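Local coordinates for protein lactaldehyde dehydrogenase (Escherichia coli, PDB 2IMP) that catalyses the NAD-dependent, irreversible oxidation of L-lactaldehyde to L-lactate, acts also on glycolaldehyde, and assembles as a homotetramer, at residues Val103-Thr108 against Phe154-Ile159; Ala109-Tyr114 against Ile159-Ala164; Glu117-Tyr122 against Ala166-Asn171. One frame throughout, in Å; residues are numbered along the deposited sequence.

Interaction 1: residues Val103-Thr108 against Phe154-Ile159; sequences VEVAFT and FPFFLI. With LAC (lactic acid), chain E.
Glu104 reaches from helix 98-116 to the first turn of helix 155-168, where its OE2 accepts a hydrogen bond from the backbone N of Phe157 (2.9 Å). The two helices run side by side in the same sense, the axes of their short segments approaching to 8.8 Å at 8° to each other, within the aldehyde dehydrogenase fold and beside the lactate pocket.

The polar contacts begin with that carboxylate. An extended chain, with CG anti to the backbone N (chi1 -174°), carries it to the N-terminal turn of the neighbouring helix. The bond is nearly straight and uses the anti lone pair of OE2. A negative group at this end of a helix would be expected to interact well with the helix dipole, while Lys96 forms a salt bridge with OE1. Thr108 OG1 is turned back to its own helix and hydrogen-bonds to Glu104 O (2.7 Å) from above the carbonyl plane; Glu104 O also takes the helical bond from Thr108 N. Across the contact, Thr108 OG1 lies 3.0 Å from Phe157 CA and sits in plane at the edge of the Phe157 ring.

The apolar contacts are largely aromatic. Phe107 brings CE2 over one face of the Phe157 ring, with planes 54° apart, so the pair is neither stacked nor T-shaped. Phe156 lays CD2 and CE2 against CB and CG2 of Thr108 and also touches Val105, whose other neighbours include Ile79 and Ile86 of the adjoining helices.

Toward the ligand, Phe154 is shared between the helix contact and the pocket. Its CD2 lies near the Glu104 carboxylate carbon, Lys96 makes a cation-pi contact with the ring, and Phe154 CD1 stands 3.4 Å from the methyl carbon CB of the bound lactate.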
loop_
_atom_site.group_PDB
_atom_site.type_symbol
_atom_site.label_atom_id
_atom_site.label_comp_id
_atom_site.label_asym_id
_atom_site.label_seq_id
_atom_site.Cartn_x
_atom_site.Cartn_y
_atom_site.Cartn_z
ATOM N N VAL A 103 25.460 -19.898 -10.843
ATOM C CA VAL A 103 24.402 -18.907 -10.829
ATOM C C VAL A 103 23.499 -19.062 -9.585
ATOM O O VAL A 103 23.204 -18.085 -8.895
ATOM C CB VAL A 103 23.542 -18.991 -12.112
ATOM C CG1 VAL A 103 22.300 -18.125 -11.971
ATOM C CG2 VAL A 103 24.363 -18.516 -13.309
ATOM N N GLU A 104 23.087 -20.297 -9.300
ATOM C CA GLU A 104 22.261 -20.531 -8.125
ATOM C C GLU A 104 22.905 -19.977 -6.830
ATOM O O GLU A 104 22.247 -19.301 -6.043
ATOM C CB GLU A 104 21.982 -22.023 -7.935
ATOM C CG GLU A 104 20.997 -22.282 -6.800
ATOM C CD GLU A 104 20.750 -23.755 -6.527
ATOM O OE1 GLU A 104 21.081 -24.591 -7.393
ATOM O OE2 GLU A 104 20.211 -24.072 -5.446
ATOM N N VAL A 105 24.188 -20.273 -6.627
ATOM C CA VAL A 105 24.892 -19.785 -5.445
ATOM C C VAL A 105 24.953 -18.240 -5.369
ATOM O O VAL A 105 24.629 -17.644 -4.343
ATOM C CB VAL A 105 26.327 -20.360 -5.374
ATOM C CG1 VAL A 105 27.102 -19.714 -4.213
ATOM C CG2 VAL A 105 26.264 -21.878 -5.178
ATOM N N ALA A 106 25.367 -17.610 -6.466
ATOM C CA ALA A 106 25.421 -16.156 -6.505
ATOM C C ALA A 106 24.017 -15.526 -6.302
ATOM O O ALA A 106 23.862 -14.553 -5.569
ATOM C CB ALA A 106 26.016 -15.698 -7.825
ATOM N N PHE A 107 23.014 -16.110 -6.954
ATOM C CA PHE A 107 21.638 -15.636 -6.828
ATOM C C PHE A 107 21.110 -15.763 -5.382
ATOM O O PHE A 107 20.423 -14.874 -4.880
ATOM C CB PHE A 107 20.717 -16.422 -7.771
ATOM C CG PHE A 107 19.287 -15.941 -7.774
ATOM C CD1 PHE A 107 18.950 -14.722 -8.352
ATOM C CD2 PHE A 107 18.276 -16.714 -7.207
ATOM C CE1 PHE A 107 17.616 -14.276 -8.359
ATOM C CE2 PHE A 107 16.940 -16.275 -7.208
ATOM C CZ PHE A 107 16.613 -15.063 -7.785
ATOM N N THR A 108 21.441 -16.882 -4.737
ATOM C CA THR A 108 21.034 -17.114 -3.363
ATOM C C THR A 108 21.556 -16.013 -2.409
ATOM O O THR A 108 20.825 -15.522 -1.546
ATOM C CB THR A 108 21.517 -18.503 -2.882
ATOM O OG1 THR A 108 20.886 -19.514 -3.672
ATOM C CG2 THR A 108 21.159 -18.733 -1.423
ATOM N N PHE A 154 17.345 -26.852 -7.268
ATOM C CA PHE A 154 17.643 -25.562 -6.652
ATOM C C PHE A 154 17.624 -25.681 -5.114
ATOM O O PHE A 154 17.062 -24.838 -4.412
ATOM C CB PHE A 154 16.635 -24.492 -7.090
ATOM C CG PHE A 154 16.771 -24.081 -8.527
ATOM C CD1 PHE A 154 16.124 -24.789 -9.533
ATOM C CD2 PHE A 154 17.592 -23.014 -8.880
ATOM C CE1 PHE A 154 16.271 -24.425 -10.871
ATOM C CE2 PHE A 154 17.744 -22.645 -10.214
ATOM C CZ PHE A 154 17.091 -23.360 -11.211
ATOM N N PRO A 155 18.254 -26.746 -4.589
ATOM C CA PRO A 155 18.325 -27.028 -3.153
ATOM C C PRO A 155 18.915 -25.900 -2.292
ATOM O O PRO A 155 18.404 -25.615 -1.209
ATOM C CB PRO A 155 19.170 -28.295 -3.097
ATOM C CG PRO A 155 20.131 -28.078 -4.227
ATOM C CD PRO A 155 19.203 -27.604 -5.328
ATOM N N PHE A 156 19.992 -25.284 -2.771
ATOM C CA PHE A 156 20.635 -24.213 -2.027
ATOM C C PHE A 156 19.765 -22.946 -1.966
ATOM O O PHE A 156 19.485 -22.416 -0.884
ATOM C CB PHE A 156 21.992 -23.885 -2.651
ATOM C CG PHE A 156 22.894 -23.073 -1.765
ATOM C CD1 PHE A 156 23.330 -23.582 -0.543
ATOM C CD2 PHE A 156 23.292 -21.789 -2.139
ATOM C CE1 PHE A 156 24.174 -22.830 0.286
ATOM C CE2 PHE A 156 24.135 -21.030 -1.318
ATOM C CZ PHE A 156 24.567 -21.546 -0.100
ATOM N N PHE A 157 19.342 -22.478 -3.136
ATOM C CA PHE A 157 18.485 -21.310 -3.200
ATOM C C PHE A 157 17.229 -21.457 -2.319
ATOM O O PHE A 157 16.874 -20.549 -1.569
ATOM C CB PHE A 157 18.057 -21.046 -4.646
ATOM C CG PHE A 157 16.931 -20.058 -4.768
ATOM C CD1 PHE A 157 17.066 -18.764 -4.274
ATOM C CD2 PHE A 157 15.730 -20.426 -5.364
ATOM C CE1 PHE A 157 16.019 -17.851 -4.363
ATOM C CE2 PHE A 157 14.675 -19.520 -5.462
ATOM C CZ PHE A 157 14.818 -18.232 -4.963
ATOM N N LEU A 158 16.573 -22.609 -2.406
ATOM C CA LEU A 158 15.378 -22.816 -1.609
ATOM C C LEU A 158 15.595 -22.696 -0.089
ATOM O O LEU A 158 14.650 -22.419 0.650
ATOM C CB LEU A 158 14.715 -24.142 -1.971
ATOM C CG LEU A 158 14.031 -24.051 -3.343
ATOM C CD1 LEU A 158 13.419 -25.381 -3.703
ATOM C CD2 LEU A 158 12.953 -22.979 -3.315
ATOM N N ILE A 159 16.827 -22.913 0.372
ATOM C CA ILE A 159 17.099 -22.713 1.786
ATOM C C ILE A 159 16.842 -21.230 2.133
ATOM O O ILE A 159 16.133 -20.901 3.076
ATOM C CB ILE A 159 18.580 -23.001 2.148
ATOM C CG1 ILE A 159 18.927 -24.470 1.910
ATOM C CG2 ILE A 159 18.831 -22.647 3.602
ATOM C CD1 ILE A 159 20.422 -24.751 2.035
HETATM C C LAC E . 11.395 -22.451 -8.795
HETATM C CA LAC E . 11.750 -23.850 -8.387
HETATM C CB LAC E . 13.221 -23.894 -7.937
HETATM O O LAC E . 10.518 -21.835 -8.188
HETATM O OHN LAC E . 10.940 -24.258 -7.271
HETATM O OXT LAC E . 12.006 -21.900 -9.849
#

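Interaction 2: residues Ala109-Tyr114 against Ile159-Ala164; sequences ADYIDY and IARKMA. With LAC (lactic acid), chain E.
Helices 98-116 and 155-168 continue side by side here, their segment axes approaching to 9.4 Å at 14° to each other, with Ile112 and Ala164 bringing their CA atoms to 5.7 Å. Small residues permit this spacing: the methyl of Ala160 packs against Ile112, CB to CG1 at 3.6 Å, and that of Ala164 meets the same isoleucine one turn on. Ile79 of helix 65-81 also touches Ile112.

Tyr111 crosses the gap with its ring beside the backbone of Arg161. Tyr111 CE1 lies 3.6 Å from Arg161 CA, and Tyr111 OH rests 3.5 Å from Arg161 CG. The phenol is held at its polar end by Asp461, and a water donates both to Tyr111 OH and to Arg161 O, joining the two helices indirectly.

Arg161 leaves its helix with CG anti to the backbone N (chi1 -167°), then bends at chi3 to point the guanidinium into the substrate pocket. Arg161 NH1 donates to the O atom of the lactate carboxylate at 2.8 Å, almost straight (176°) and in the guanidinium plane. NH2 is occupied by salt bridges to Asp461 and Glu443, the latter another lactate-binding residue. Asp461 thus grips both Tyr111 and Arg161, and these second-shell bonds probably fix the rotation of the guanidinium and leave NH1 directed at the lactate carboxylate, a charge-assisted bond suited to the acid product.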
loop_
_atom_site.group_PDB
_atom_site.type_symbol
_atom_site.label_atom_id
_atom_site.label_comp_id
_atom_site.label_asym_id
_atom_site.label_seq_id
_atom_site.Cartn_x
_atom_site.Cartn_y
_atom_site.Cartn_z
ATOM N N ALA A 109 22.820 -15.636 -2.594
ATOM C CA ALA A 109 23.417 -14.580 -1.795
ATOM C C ALA A 109 22.724 -13.231 -2.056
ATOM O O ALA A 109 22.424 -12.489 -1.123
ATOM C CB ALA A 109 24.915 -14.464 -2.098
ATOM N N ASP A 110 22.485 -12.923 -3.329
ATOM C CA ASP A 110 21.792 -11.684 -3.664
ATOM C C ASP A 110 20.349 -11.679 -3.115
ATOM O O ASP A 110 19.853 -10.660 -2.642
ATOM C CB ASP A 110 21.754 -11.464 -5.181
ATOM C CG ASP A 110 23.134 -11.267 -5.780
ATOM O OD1 ASP A 110 24.041 -10.786 -5.070
ATOM O OD2 ASP A 110 23.305 -11.580 -6.973
ATOM N N TYR A 111 19.701 -12.837 -3.175
ATOM C CA TYR A 111 18.343 -12.970 -2.659
ATOM C C TYR A 111 18.274 -12.659 -1.150
ATOM O O TYR A 111 17.396 -11.929 -0.695
ATOM C CB TYR A 111 17.825 -14.383 -2.933
ATOM C CG TYR A 111 16.361 -14.591 -2.618
ATOM C CD1 TYR A 111 15.941 -14.881 -1.325
ATOM C CD2 TYR A 111 15.399 -14.538 -3.629
ATOM C CE1 TYR A 111 14.601 -15.120 -1.041
ATOM C CE2 TYR A 111 14.056 -14.776 -3.355
ATOM C CZ TYR A 111 13.666 -15.071 -2.059
ATOM O OH TYR A 111 12.348 -15.336 -1.788
ATOM N N ILE A 112 19.217 -13.220 -0.396
ATOM C CA ILE A 112 19.280 -12.968 1.041
ATOM C C ILE A 112 19.465 -11.462 1.338
ATOM O O ILE A 112 18.774 -10.902 2.179
ATOM C CB ILE A 112 20.427 -13.785 1.703
ATOM C CG1 ILE A 112 20.111 -15.287 1.602
ATOM C CG2 ILE A 112 20.612 -13.355 3.157
ATOM C CD1 ILE A 112 21.172 -16.219 2.191
ATOM N N ASP A 113 20.404 -10.832 0.637
ATOM C CA ASP A 113 20.623 -9.401 0.796
ATOM C C ASP A 113 19.341 -8.609 0.467
ATOM O O ASP A 113 18.966 -7.689 1.191
ATOM C CB ASP A 113 21.754 -8.911 -0.117
ATOM C CG ASP A 113 23.136 -9.252 0.421
ATOM O OD1 ASP A 113 23.273 -9.475 1.644
ATOM O OD2 ASP A 113 24.093 -9.276 -0.384
ATOM N N TYR A 114 18.702 -8.979 -0.641
ATOM C CA TYR A 114 17.454 -8.342 -1.043
ATOM C C TYR A 114 16.394 -8.437 0.074
ATOM O O TYR A 114 15.780 -7.435 0.446
ATOM C CB TYR A 114 16.914 -8.983 -2.332
ATOM C CG TYR A 114 15.462 -8.659 -2.612
ATOM C CD1 TYR A 114 15.076 -7.411 -3.105
ATOM C CD2 TYR A 114 14.464 -9.582 -2.311
ATOM C CE1 TYR A 114 13.720 -7.093 -3.280
ATOM C CE2 TYR A 114 13.119 -9.277 -2.475
ATOM C CZ TYR A 114 12.752 -8.036 -2.955
ATOM O OH TYR A 114 11.416 -7.748 -3.072
ATOM N N ILE A 159 16.827 -22.913 0.372
ATOM C CA ILE A 159 17.099 -22.713 1.786
ATOM C C ILE A 159 16.842 -21.230 2.133
ATOM O O ILE A 159 16.133 -20.901 3.076
ATOM C CB ILE A 159 18.580 -23.001 2.148
ATOM C CG1 ILE A 159 18.927 -24.470 1.910
ATOM C CG2 ILE A 159 18.831 -22.647 3.602
ATOM C CD1 ILE A 159 20.422 -24.751 2.035
ATOM N N ALA A 160 17.437 -20.358 1.325
ATOM C CA ALA A 160 17.305 -18.923 1.499
ATOM C C ALA A 160 15.882 -18.420 1.232
ATOM O O ALA A 160 15.372 -17.560 1.951
ATOM C CB ALA A 160 18.291 -18.194 0.583
ATOM N N ARG A 161 15.256 -18.971 0.198
ATOM C CA ARG A 161 13.904 -18.564 -0.150
ATOM C C ARG A 161 12.930 -18.672 1.037
ATOM O O ARG A 161 11.940 -17.939 1.113
ATOM C CB ARG A 161 13.390 -19.396 -1.318
ATOM C CG ARG A 161 12.121 -18.844 -1.959
ATOM C CD ARG A 161 11.694 -19.704 -3.143
ATOM N NE ARG A 161 11.460 -18.899 -4.333
ATOM C CZ ARG A 161 11.182 -19.394 -5.534
ATOM N NH1 ARG A 161 11.095 -20.709 -5.717
ATOM N NH2 ARG A 161 10.998 -18.570 -6.560
ATOM N N LYS A 162 13.227 -19.591 1.953
ATOM C CA LYS A 162 12.386 -19.756 3.129
ATOM C C LYS A 162 12.967 -19.096 4.406
ATOM O O LYS A 162 12.274 -18.346 5.067
ATOM C CB LYS A 162 12.109 -21.246 3.384
ATOM C CG LYS A 162 11.487 -21.955 2.185
ATOM C CD LYS A 162 11.225 -23.432 2.456
ATOM C CE LYS A 162 10.845 -24.168 1.170
ATOM N NZ LYS A 162 9.636 -23.601 0.507
ATOM N N MET A 163 14.239 -19.355 4.712
ATOM C CA MET A 163 14.858 -18.793 5.912
ATOM C C MET A 163 15.081 -17.256 5.925
ATOM O O MET A 163 14.971 -16.630 6.978
ATOM C CB MET A 163 16.190 -19.513 6.216
ATOM C CG MET A 163 17.387 -19.107 5.355
ATOM S SD MET A 163 18.194 -17.558 5.874
ATOM C CE MET A 163 19.088 -18.091 7.320
ATOM N N ALA A 164 15.390 -16.665 4.773
ATOM C CA ALA A 164 15.617 -15.223 4.711
ATOM C C ALA A 164 14.376 -14.389 5.143
ATOM O O ALA A 164 14.469 -13.556 6.047
ATOM C CB ALA A 164 16.076 -14.822 3.298
HETATM C C LAC E . 11.395 -22.451 -8.795
HETATM C CA LAC E . 11.750 -23.850 -8.387
HETATM C CB LAC E . 13.221 -23.894 -7.937
HETATM O O LAC E . 10.518 -21.835 -8.188
HETATM O OHN LAC E . 10.940 -24.258 -7.271
HETATM O OXT LAC E . 12.006 -21.900 -9.849
HETATM O O HOH W 1 9.859 -15.774 -0.089
#

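Interaction 3: residues Glu117-Tyr122 against Ala166-Asn171; sequences EWARRY and ALLTGN
Leu168 points its isobutyl group from the last turn of helix 155-168 into the bend of 117-122, and its two methyls face different partners. Leu168 CD1 enters between the backbone of Trp118 and Ala119 and the ring of Tyr122, 3.7 Å from Ala119 N and 3.8 Å from Tyr122 CE2. Leu168 CD2 lies 3.9 Å from Ala119 CB. Trp118 offers little more than its CB; its indole leads away to Tyr114, which it meets edge-to-face, and to Arg121 of a second subunit, with which it forms a cation-pi pair.

The tyrosine and leucine side chains run alongside each other, pointing opposite ways. With CG placed between the backbone N and the carbonyl carbon (chi1 66°), the Tyr122 ring extends over the helix end, where a water joins Tyr122 OH to Thr169 O, donating to the latter.

That helix ends in a Schellman motif: Gly170, at positive phi (95°), follows the last turn, and its N bonds to Leu167 O, while Asn171 N returns to Ala166 O. Asn171 ND2 donates to the same Ala166 oxygen at 3.1 Å, in the carbonyl plane and on a lone pair. The side-chain ND2 also donates to Tyr469 O, and OD1 accepts from Gly144 N.

On the other segment, Arg121 NH1 donates to Glu117 O (3.0 Å) within the bend and forms a salt bridge with Glu117 of the second subunit, while Arg120 pairs with Asp130 of a third.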
loop_
_atom_site.group_PDB
_atom_site.type_symbol
_atom_site.label_atom_id
_atom_site.label_comp_id
_atom_site.label_asym_id
_atom_site.label_seq_id
_atom_site.Cartn_x
_atom_site.Cartn_y
_atom_site.Cartn_z
ATOM N N GLU A 117 16.763 -6.257 3.162
ATOM C CA GLU A 117 16.378 -4.875 2.912
ATOM C C GLU A 117 14.926 -4.547 3.331
ATOM O O GLU A 117 14.541 -3.381 3.377
ATOM C CB GLU A 117 16.575 -4.536 1.427
ATOM C CG GLU A 117 17.983 -4.820 0.934
ATOM C CD GLU A 117 18.159 -4.565 -0.548
ATOM O OE1 GLU A 117 17.178 -4.692 -1.312
ATOM O OE2 GLU A 117 19.293 -4.252 -0.958
ATOM N N TRP A 118 14.138 -5.581 3.618
ATOM C CA TRP A 118 12.759 -5.376 4.059
ATOM C C TRP A 118 12.648 -4.926 5.528
ATOM O O TRP A 118 11.596 -4.456 5.959
ATOM C CB TRP A 118 11.928 -6.658 3.869
ATOM C CG TRP A 118 11.435 -6.857 2.460
ATOM C CD1 TRP A 118 11.741 -7.893 1.623
ATOM C CD2 TRP A 118 10.575 -5.978 1.714
ATOM N NE1 TRP A 118 11.131 -7.711 0.401
ATOM C CE2 TRP A 118 10.411 -6.544 0.429
ATOM C CE3 TRP A 118 9.933 -4.767 2.007
ATOM C CZ2 TRP A 118 9.629 -5.943 -0.566
ATOM C CZ3 TRP A 118 9.149 -4.162 1.011
ATOM C CH2 TRP A 118 9.007 -4.756 -0.259
ATOM N N ALA A 119 13.750 -5.059 6.266
ATOM C CA ALA A 119 13.796 -4.721 7.689
ATOM C C ALA A 119 12.982 -3.482 8.140
ATOM O O ALA A 119 12.103 -3.591 8.994
ATOM C CB ALA A 119 15.253 -4.570 8.142
ATOM N N ARG A 120 13.299 -2.319 7.586
ATOM C CA ARG A 120 12.600 -1.089 7.949
ATOM C C ARG A 120 11.422 -0.757 7.013
ATOM O O ARG A 120 10.866 0.338 7.077
ATOM C CB ARG A 120 13.574 0.093 7.897
ATOM C CG ARG A 120 14.768 0.016 8.842
ATOM C CD ARG A 120 15.951 0.738 8.224
ATOM N NE ARG A 120 17.028 1.024 9.171
ATOM C CZ ARG A 120 18.294 1.217 8.811
ATOM N NH1 ARG A 120 18.639 1.139 7.532
ATOM N NH2 ARG A 120 19.212 1.514 9.723
ATOM N N ARG A 121 11.054 -1.706 6.160
ATOM C CA ARG A 121 10.009 -1.460 5.181
ATOM C C ARG A 121 8.640 -2.152 5.350
ATOM O O ARG A 121 7.627 -1.574 4.951
ATOM C CB ARG A 121 10.557 -1.753 3.783
ATOM C CG ARG A 121 11.710 -0.841 3.396
ATOM C CD ARG A 121 12.117 -1.037 1.953
ATOM N NE ARG A 121 12.896 0.100 1.467
ATOM C CZ ARG A 121 14.168 0.333 1.773
ATOM N NH1 ARG A 121 14.833 -0.499 2.562
ATOM N NH2 ARG A 121 14.766 1.418 1.298
ATOM N N TYR A 122 8.584 -3.362 5.899
ATOM C CA TYR A 122 7.265 -3.966 6.039
ATOM C C TYR A 122 6.407 -3.146 7.017
ATOM O O TYR A 122 6.817 -2.869 8.146
ATOM C CB TYR A 122 7.362 -5.457 6.421
ATOM C CG TYR A 122 7.935 -5.802 7.777
ATOM C CD1 TYR A 122 7.100 -6.018 8.872
ATOM C CD2 TYR A 122 9.303 -5.988 7.948
ATOM C CE1 TYR A 122 7.614 -6.428 10.098
ATOM C CE2 TYR A 122 9.829 -6.388 9.169
ATOM C CZ TYR A 122 8.980 -6.609 10.238
ATOM O OH TYR A 122 9.495 -7.017 11.440
ATOM N N ALA A 166 11.731 -15.524 6.662
ATOM C CA ALA A 166 11.398 -15.995 8.003
ATOM C C ALA A 166 12.176 -15.261 9.109
ATOM O O ALA A 166 11.579 -14.693 10.030
ATOM C CB ALA A 166 11.640 -17.503 8.110
ATOM N N LEU A 167 13.504 -15.271 9.002
ATOM C CA LEU A 167 14.341 -14.596 9.992
ATOM C C LEU A 167 14.160 -13.069 10.044
ATOM O O LEU A 167 14.087 -12.478 11.124
ATOM C CB LEU A 167 15.817 -14.911 9.751
ATOM C CG LEU A 167 16.379 -16.059 10.592
ATOM C CD1 LEU A 167 15.552 -17.317 10.371
ATOM C CD2 LEU A 167 17.841 -16.290 10.220
ATOM N N LEU A 168 14.104 -12.450 8.870
ATOM C CA LEU A 168 13.931 -11.007 8.785
ATOM C C LEU A 168 12.726 -10.500 9.603
ATOM O O LEU A 168 12.831 -9.521 10.330
ATOM C CB LEU A 168 13.774 -10.589 7.317
ATOM C CG LEU A 168 13.835 -9.090 6.967
ATOM C CD1 LEU A 168 12.566 -8.377 7.441
ATOM C CD2 LEU A 168 15.083 -8.464 7.596
ATOM N N THR A 169 11.602 -11.205 9.481
ATOM C CA THR A 169 10.372 -10.847 10.173
ATOM C C THR A 169 10.274 -11.282 11.659
ATOM O O THR A 169 9.231 -11.113 12.299
ATOM C CB THR A 169 9.147 -11.396 9.400
ATOM O OG1 THR A 169 9.315 -12.800 9.159
ATOM C CG2 THR A 169 9.002 -10.676 8.056
ATOM N N GLY A 170 11.355 -11.844 12.191
ATOM C CA GLY A 170 11.352 -12.243 13.588
ATOM C C GLY A 170 11.000 -13.684 13.924
ATOM O O GLY A 170 10.814 -14.013 15.096
ATOM N N ASN A 171 10.872 -14.535 12.915
ATOM C CA ASN A 171 10.585 -15.947 13.149
ATOM C C ASN A 171 11.881 -16.753 13.276
ATOM O O ASN A 171 12.933 -16.292 12.849
ATOM C CB ASN A 171 9.827 -16.579 11.967
ATOM C CG ASN A 171 8.543 -15.858 11.623
ATOM O OD1 ASN A 171 7.500 -16.113 12.246
ATOM N ND2 ASN A 171 8.591 -14.963 10.649
HETATM O O HOH W 2 7.811 -8.850 12.865
#

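How the interactions relate
The three contacts follow one another along the same pair of neighbours, helix 155-168 and helix 98-116 with the loop after it, leading from the substrate pocket toward the subunit interfaces. Interactions 1 and 2 are continuous, with centres about 8 Å apart: Phe157 CE1 meets Tyr111 CD2 at 3.4 Å, and Thr108 CG2 meets Ala160 CB at 3.5 Å. Both touch lactate, interaction 1 through the apolar Phe154 and interaction 2 through the charged Arg161; Asn286 and Glu251 also hydrogen-bond to the ligand. Interaction 3 adjoins interaction 2 in sequence, with about 11 Å between their centres, but its centre lies about 20 Å from that of interaction 1 and it does not touch lactate.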